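SsDNA binding protein (Pyrococcus furiosus, PDB 4PSM) binds single-stranded DNA, which is probably enclosed in a tunnel system formed between the subunits of its assembly. Local coordinates at residues A[101-104]-A[105-108]; A[54-57]-A[58-62]; A[133-136]-A[137-141]. All coordinates share one frame; numbering follows the deposited sequence.

Overall arrangement
Contacts 1 and 3 both lie on the long helix 93-141, within a predicted coiled coil, with centres about 48 Å apart. Contact 2 is the turn that leads from helix 33-53 into strand 61-71; its centre is about 18 Å from that of contact 1 and about 61 Å from that of contact 3. Contact 1 is on the surface and joins glutamates to basic residues of its own and the second subunit. Contact 2, partly buried, fastens a loop through an aspartate and is touched by no other protein chain of the assembly. Contact 3 is buried near the helix end, where the fourth and third subunits pack against it and several of its polar groups pair with other chains.

Contact 1 (A[101-104]-A[105-108]); sequences EVEH and MEKM
From Glu101 to Met108 the backbone runs as regular helix: Met105 N donates to Glu101 O at 2.9 Å, and the next three bonds between residues four apart follow in turn. The side chains of Val102 and Glu106, one turn apart, lie alongside each other and point the same way. Val102 CG1 is 3.7 Å from Glu106 OE2, so the methyl brushes the carboxylate end and not the aliphatic stem. That stem instead rests on the backbone, with Glu106 CG 3.1 Å from Val102 O. With its CG beside its own backbone N (chi1 -64°) and the chain extended beyond, Glu106 reaches back toward the preceding turn. Glu103, three residues before Glu106, slants across it with its chain bent at chi2 (78°), and the two carboxylates approach through Glu103 OE1 and Glu106 OE1 at 3.8 Å, their planes only 27° apart. A salt bridge from Glu106 OE2 to Arg21 of the same chain lies close to this pair of like charges. Glu101 leads away from the later turn to the second subunit, where its carboxylate meets Arg63 and the backbone N of Phe9. Val102 packs on Val102 of that subunit, and the selenomethionine Met105 on its Arg21. The glutamates of this part of helix 93-141 thus find their counter-charges outside it, in arginines of both subunits. Arg21 probably offsets the repulsion between Glu103 and Glu106, and the same bridge ties the long helix to helix 15-26 of its own chain.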
# COMPACT_ATOMS: atom_id res chain seq x y z
N GLU A 101 -24.39 26.54 -6.81
CA GLU A 101 -24.29 25.17 -7.27
C GLU A 101 -22.85 24.69 -7.19
O GLU A 101 -22.58 23.58 -6.74
CB GLU A 101 -24.81 25.04 -8.71
CG GLU A 101 -26.30 25.37 -8.84
CD GLU A 101 -26.81 25.25 -10.26
OE1 GLU A 101 -26.00 25.31 -11.21
OE2 GLU A 101 -28.04 25.09 -10.42
N VAL A 102 -21.91 25.52 -7.63
CA VAL A 102 -20.50 25.19 -7.53
C VAL A 102 -20.11 24.93 -6.08
O VAL A 102 -19.50 23.91 -5.77
CB VAL A 102 -19.61 26.32 -8.07
CG1 VAL A 102 -18.23 26.24 -7.44
CG2 VAL A 102 -19.53 26.23 -9.59
N GLU A 103 -20.47 25.86 -5.21
CA GLU A 103 -20.17 25.75 -3.80
C GLU A 103 -20.67 24.42 -3.24
O GLU A 103 -20.01 23.78 -2.43
CB GLU A 103 -20.84 26.91 -3.05
CG GLU A 103 -20.15 27.31 -1.75
CD GLU A 103 -18.91 28.16 -1.98
OE1 GLU A 103 -18.44 28.25 -3.13
OE2 GLU A 103 -18.42 28.74 -0.99
N HIS A 104 -21.85 24.01 -3.69
CA HIS A 104 -22.47 22.78 -3.22
C HIS A 104 -21.74 21.55 -3.73
O HIS A 104 -21.50 20.61 -2.97
CB HIS A 104 -23.95 22.73 -3.63
CG HIS A 104 -24.88 22.39 -2.51
ND1 HIS A 104 -26.21 22.76 -2.50
CD2 HIS A 104 -24.68 21.71 -1.35
CE1 HIS A 104 -26.78 22.32 -1.39
NE2 HIS A 104 -25.87 21.68 -0.68
N MSE A 105 -21.39 21.54 -5.01
CA MSE A 105 -20.67 20.42 -5.58
C MSE A 105 -19.34 20.23 -4.85
O MSE A 105 -18.84 19.11 -4.73
CB MSE A 105 -20.43 20.61 -7.09
CG MSE A 105 -19.76 19.39 -7.74
SE MSE A 105 -20.34 19.00 -9.57
CE MSE A 105 -19.84 17.11 -9.65
N GLU A 106 -18.79 21.34 -4.36
CA GLU A 106 -17.52 21.32 -3.66
C GLU A 106 -17.64 20.76 -2.26
O GLU A 106 -16.72 20.10 -1.78
CB GLU A 106 -16.94 22.73 -3.59
CG GLU A 106 -16.59 23.30 -4.95
CD GLU A 106 -15.89 24.64 -4.83
OE1 GLU A 106 -16.08 25.31 -3.78
OE2 GLU A 106 -15.15 25.01 -5.76
N LYS A 107 -18.75 21.02 -1.59
CA LYS A 107 -18.95 20.48 -0.26
C LYS A 107 -19.05 18.95 -0.35
O LYS A 107 -18.50 18.23 0.49
CB LYS A 107 -20.19 21.10 0.40
CG LYS A 107 -20.40 20.68 1.85
CD LYS A 107 -21.74 21.14 2.40
CE LYS A 107 -21.84 22.66 2.47
NZ LYS A 107 -23.07 23.10 3.19
N MSE A 108 -19.72 18.47 -1.39
CA MSE A 108 -19.85 17.03 -1.61
C MSE A 108 -18.52 16.40 -1.97
O MSE A 108 -18.19 15.31 -1.51
CB MSE A 108 -20.88 16.75 -2.71
CG MSE A 108 -22.32 17.07 -2.33
SE MSE A 108 -23.59 16.44 -3.67
CE MSE A 108 -22.82 17.29 -5.25

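Contact 2 (A[54-57]-A[58-62]); sequences MGVK and KEDVV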
# COMPACT_ATOMS: atom_id res chain seq x y z
N MSE A 54 -18.59 46.93 2.10
CA MSE A 54 -19.25 47.05 0.80
C MSE A 54 -20.69 46.55 0.81
O MSE A 54 -21.36 46.58 -0.22
CB MSE A 54 -18.46 46.29 -0.26
CG MSE A 54 -17.25 47.03 -0.78
SE MSE A 54 -16.05 45.82 -1.71
CE MSE A 54 -14.90 47.13 -2.59
N GLY A 55 -21.16 46.09 1.96
CA GLY A 55 -22.51 45.56 2.06
C GLY A 55 -22.70 44.29 1.26
O GLY A 55 -23.80 43.99 0.79
N VAL A 56 -21.63 43.52 1.09
CA VAL A 56 -21.71 42.26 0.36
C VAL A 56 -22.32 41.16 1.22
O VAL A 56 -21.89 40.93 2.34
CB VAL A 56 -20.35 41.81 -0.17
CG1 VAL A 56 -20.49 40.51 -0.92
CG2 VAL A 56 -19.76 42.87 -1.08
N LYS A 57 -23.34 40.50 0.69
CA LYS A 57 -23.95 39.36 1.35
C LYS A 57 -23.23 38.08 0.91
O LYS A 57 -22.46 38.10 -0.05
CB LYS A 57 -25.43 39.27 0.97
CG LYS A 57 -26.23 40.52 1.30
CD LYS A 57 -26.87 40.42 2.68
CE LYS A 57 -27.88 39.28 2.74
NZ LYS A 57 -28.46 39.11 4.10
N LYS A 58 -23.48 36.97 1.59
CA LYS A 58 -22.79 35.74 1.21
C LYS A 58 -23.40 35.09 -0.04
O LYS A 58 -22.80 34.21 -0.64
CB LYS A 58 -22.68 34.75 2.38
CG LYS A 58 -24.00 34.40 3.04
CD LYS A 58 -23.83 33.17 3.93
CE LYS A 58 -25.05 32.93 4.81
NZ LYS A 58 -26.32 32.85 4.04
N GLU A 59 -24.60 35.55 -0.42
CA GLU A 59 -25.28 35.10 -1.64
C GLU A 59 -24.72 35.81 -2.87
O GLU A 59 -24.84 35.32 -3.99
CB GLU A 59 -26.79 35.36 -1.56
CG GLU A 59 -27.53 34.55 -0.51
CD GLU A 59 -27.16 34.95 0.91
OE1 GLU A 59 -27.34 36.14 1.26
OE2 GLU A 59 -26.70 34.08 1.68
N ASP A 60 -24.13 36.97 -2.65
CA ASP A 60 -23.53 37.72 -3.74
C ASP A 60 -22.33 36.96 -4.31
O ASP A 60 -21.78 36.07 -3.67
CB ASP A 60 -23.10 39.11 -3.28
CG ASP A 60 -24.27 39.96 -2.82
OD1 ASP A 60 -25.37 39.85 -3.40
OD2 ASP A 60 -24.09 40.75 -1.87
N VAL A 61 -21.94 37.34 -5.51
CA VAL A 61 -20.79 36.76 -6.16
C VAL A 61 -19.71 37.82 -6.31
O VAL A 61 -19.99 38.96 -6.66
CB VAL A 61 -21.16 36.17 -7.53
CG1 VAL A 61 -19.91 35.84 -8.32
CG2 VAL A 61 -22.04 34.94 -7.34
N VAL A 62 -18.48 37.43 -6.02
CA VAL A 62 -17.36 38.35 -6.12
C VAL A 62 -16.30 37.78 -7.06
O VAL A 62 -16.29 36.59 -7.36
CB VAL A 62 -16.73 38.59 -4.74
CG1 VAL A 62 -17.78 39.05 -3.75
CG2 VAL A 62 -16.04 37.32 -4.23
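Lys57 and Asp60 close a type I beta-turn between helix 33-53 and strand 61-71, just after Gly55 has ended the helix in a Schellman motif with positive phi. Two hydrogen bonds join the pair. Asp60 N donates to Lys57 O at 3.3 Å, a long bond that comes in from above the carbonyl plane. The return bond is shorter: Lys57 N reaches Asp60 OD2 at 2.7 Å and is nearly straight (158°), although it meets the oxygen from above the carboxylate plane. The same OD2 takes a salt bridge from Lys88, while OD1 accepts from the backbone N of Lys89, so this buried carboxylate is held at both oxygens and ties the turn to the chain ahead of helix 93-141. Ionic contacts lie on the outer side. Lys58 NZ meets Glu59 OE2 at 2.7 Å, nearly in line with its C-O bond, and also binds a sulfate ion, probably from the crystallisation liquor. Lys58 gets there with CG wedged between its backbone N and carbonyl carbon (chi1 54°). Opposite charges of Lys57 and Glu59 are near but do not pair; instead, Lys57 CE touches Glu59 OE1 at 3.5 Å. Apolar contacts belong to Val56, whose CG1 lies 3.8 Å from Asp60 CB, beside the hydrogen-bonded carboxylate. That methyl also reaches the start of the strand, with Val56 CG1 4.2 Å from Val62 CG1.

Contact 3 (A[133-136]-A[137-141]); sequences LVER and MKQEY
Lys138 NZ is gripped by several oxygens: Glu135 OE1 one turn earlier at 3.1 Å, the backbone O of Lys145, and Glu117 OE2 of the fourth subunit. The salt bridge to Glu135 meets OE1 on its syn side, 16° out of the carboxylate plane. Glu135 turns to it by a bend at chi2 (68°), and the lysine chain passes along the same oxygen, with Lys138 CD 3.3 Å from Glu135 OE1. The other oxygen, Glu135 OE2, accepts from Arg147 N, so the glutamate joins the helix to the C-terminal tail. Gln139 crosses Glu135 at about a right angle, its NE2 3.9 Å from Glu135 CG and the amide and carboxylate planes 76° apart. Lower on the same side chain, Gln139 CG rests on the backbone O of Glu135 at 3.1 Å. Arg136 and Glu140 run side by side, pointing the same way, and Arg136 CG comes to 4.1 Å from Glu140 OE2. One face of the Arg136 guanidinium lies over Leu133 CA, which sits 3.7 Å from its plane toward the rim. On the apolar flank Leu133 CD1 barely touches Met137 CG, a selenomethionine, at 4.5 Å. Lys138, buried, is matched by two carboxylates, and the partly exposed Glu140 by Arg28 of the fourth subunit, which also bonds Gln139 OE1, so this end of helix 93-141 meets its neighbours through ion pairs as well as apolar contact.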
# COMPACT_ATOMS: atom_id res chain seq x y z
N LEU A 133 8.31 -4.48 10.28
CA LEU A 133 8.33 -5.92 10.33
C LEU A 133 9.43 -6.49 9.45
O LEU A 133 10.20 -7.36 9.88
CB LEU A 133 6.98 -6.48 9.89
CG LEU A 133 6.79 -7.99 9.95
CD1 LEU A 133 7.43 -8.56 11.21
CD2 LEU A 133 5.30 -8.34 9.90
N VAL A 134 9.51 -6.00 8.23
CA VAL A 134 10.55 -6.44 7.31
C VAL A 134 11.94 -6.26 7.91
O VAL A 134 12.75 -7.19 7.89
CB VAL A 134 10.44 -5.71 5.97
CG1 VAL A 134 11.69 -5.95 5.12
CG2 VAL A 134 9.19 -6.17 5.24
N GLU A 135 12.21 -5.08 8.45
CA GLU A 135 13.51 -4.80 9.03
C GLU A 135 13.77 -5.74 10.20
O GLU A 135 14.90 -6.20 10.40
CB GLU A 135 13.62 -3.35 9.49
CG GLU A 135 15.01 -3.01 10.05
CD GLU A 135 16.10 -3.02 8.99
OE1 GLU A 135 15.78 -3.22 7.80
OE2 GLU A 135 17.29 -2.82 9.35
N ARG A 136 12.73 -6.03 10.96
CA ARG A 136 12.82 -6.91 12.11
C ARG A 136 13.21 -8.33 11.68
O ARG A 136 13.98 -9.02 12.35
CB ARG A 136 11.48 -6.92 12.86
CG ARG A 136 11.58 -7.11 14.36
CD ARG A 136 10.63 -6.18 15.10
NE ARG A 136 9.27 -6.33 14.68
CZ ARG A 136 8.37 -5.44 14.25
NH1 ARG A 136 8.57 -4.12 14.13
NH2 ARG A 136 7.21 -5.96 13.94
N MSE A 137 12.66 -8.78 10.55
CA MSE A 137 13.01 -10.07 10.00
C MSE A 137 14.45 -10.11 9.53
O MSE A 137 15.13 -11.13 9.65
CB MSE A 137 12.11 -10.41 8.82
CG MSE A 137 10.71 -10.84 9.20
SE MSE A 137 9.53 -10.92 7.63
CE MSE A 137 10.66 -11.92 6.41
N LYS A 138 14.93 -9.00 8.99
CA LYS A 138 16.32 -8.89 8.62
C LYS A 138 17.17 -9.11 9.87
O LYS A 138 18.14 -9.87 9.86
CB LYS A 138 16.62 -7.53 8.00
CG LYS A 138 16.12 -7.38 6.56
CD LYS A 138 16.31 -5.97 6.04
CE LYS A 138 17.78 -5.58 5.93
NZ LYS A 138 17.93 -4.10 5.71
N GLN A 139 16.76 -8.47 10.96
CA GLN A 139 17.49 -8.52 12.22
C GLN A 139 17.51 -9.91 12.83
O GLN A 139 18.52 -10.35 13.39
CB GLN A 139 16.85 -7.56 13.22
CG GLN A 139 16.90 -6.11 12.81
CD GLN A 139 16.05 -5.24 13.71
OE1 GLN A 139 15.21 -5.75 14.46
NE2 GLN A 139 16.25 -3.93 13.63
N GLU A 140 16.39 -10.60 12.72
CA GLU A 140 16.18 -11.82 13.49
C GLU A 140 16.42 -13.11 12.71
O GLU A 140 16.69 -14.16 13.31
CB GLU A 140 14.78 -11.82 14.11
CG GLU A 140 14.55 -10.67 15.10
CD GLU A 140 13.27 -10.84 15.90
OE1 GLU A 140 12.50 -11.78 15.61
OE2 GLU A 140 13.03 -10.02 16.82
N TYR A 141 16.36 -13.04 11.39
CA TYR A 141 16.38 -14.25 10.58
C TYR A 141 17.39 -14.20 9.44
O TYR A 141 17.39 -15.08 8.59
CB TYR A 141 14.99 -14.54 10.00
CG TYR A 141 13.89 -14.67 11.04
CD1 TYR A 141 13.88 -15.74 11.93
CD2 TYR A 141 12.88 -13.74 11.11
CE1 TYR A 141 12.87 -15.86 12.88
CE2 TYR A 141 11.87 -13.86 12.05
CZ TYR A 141 11.87 -14.91 12.93
OH TYR A 141 10.86 -14.99 13.85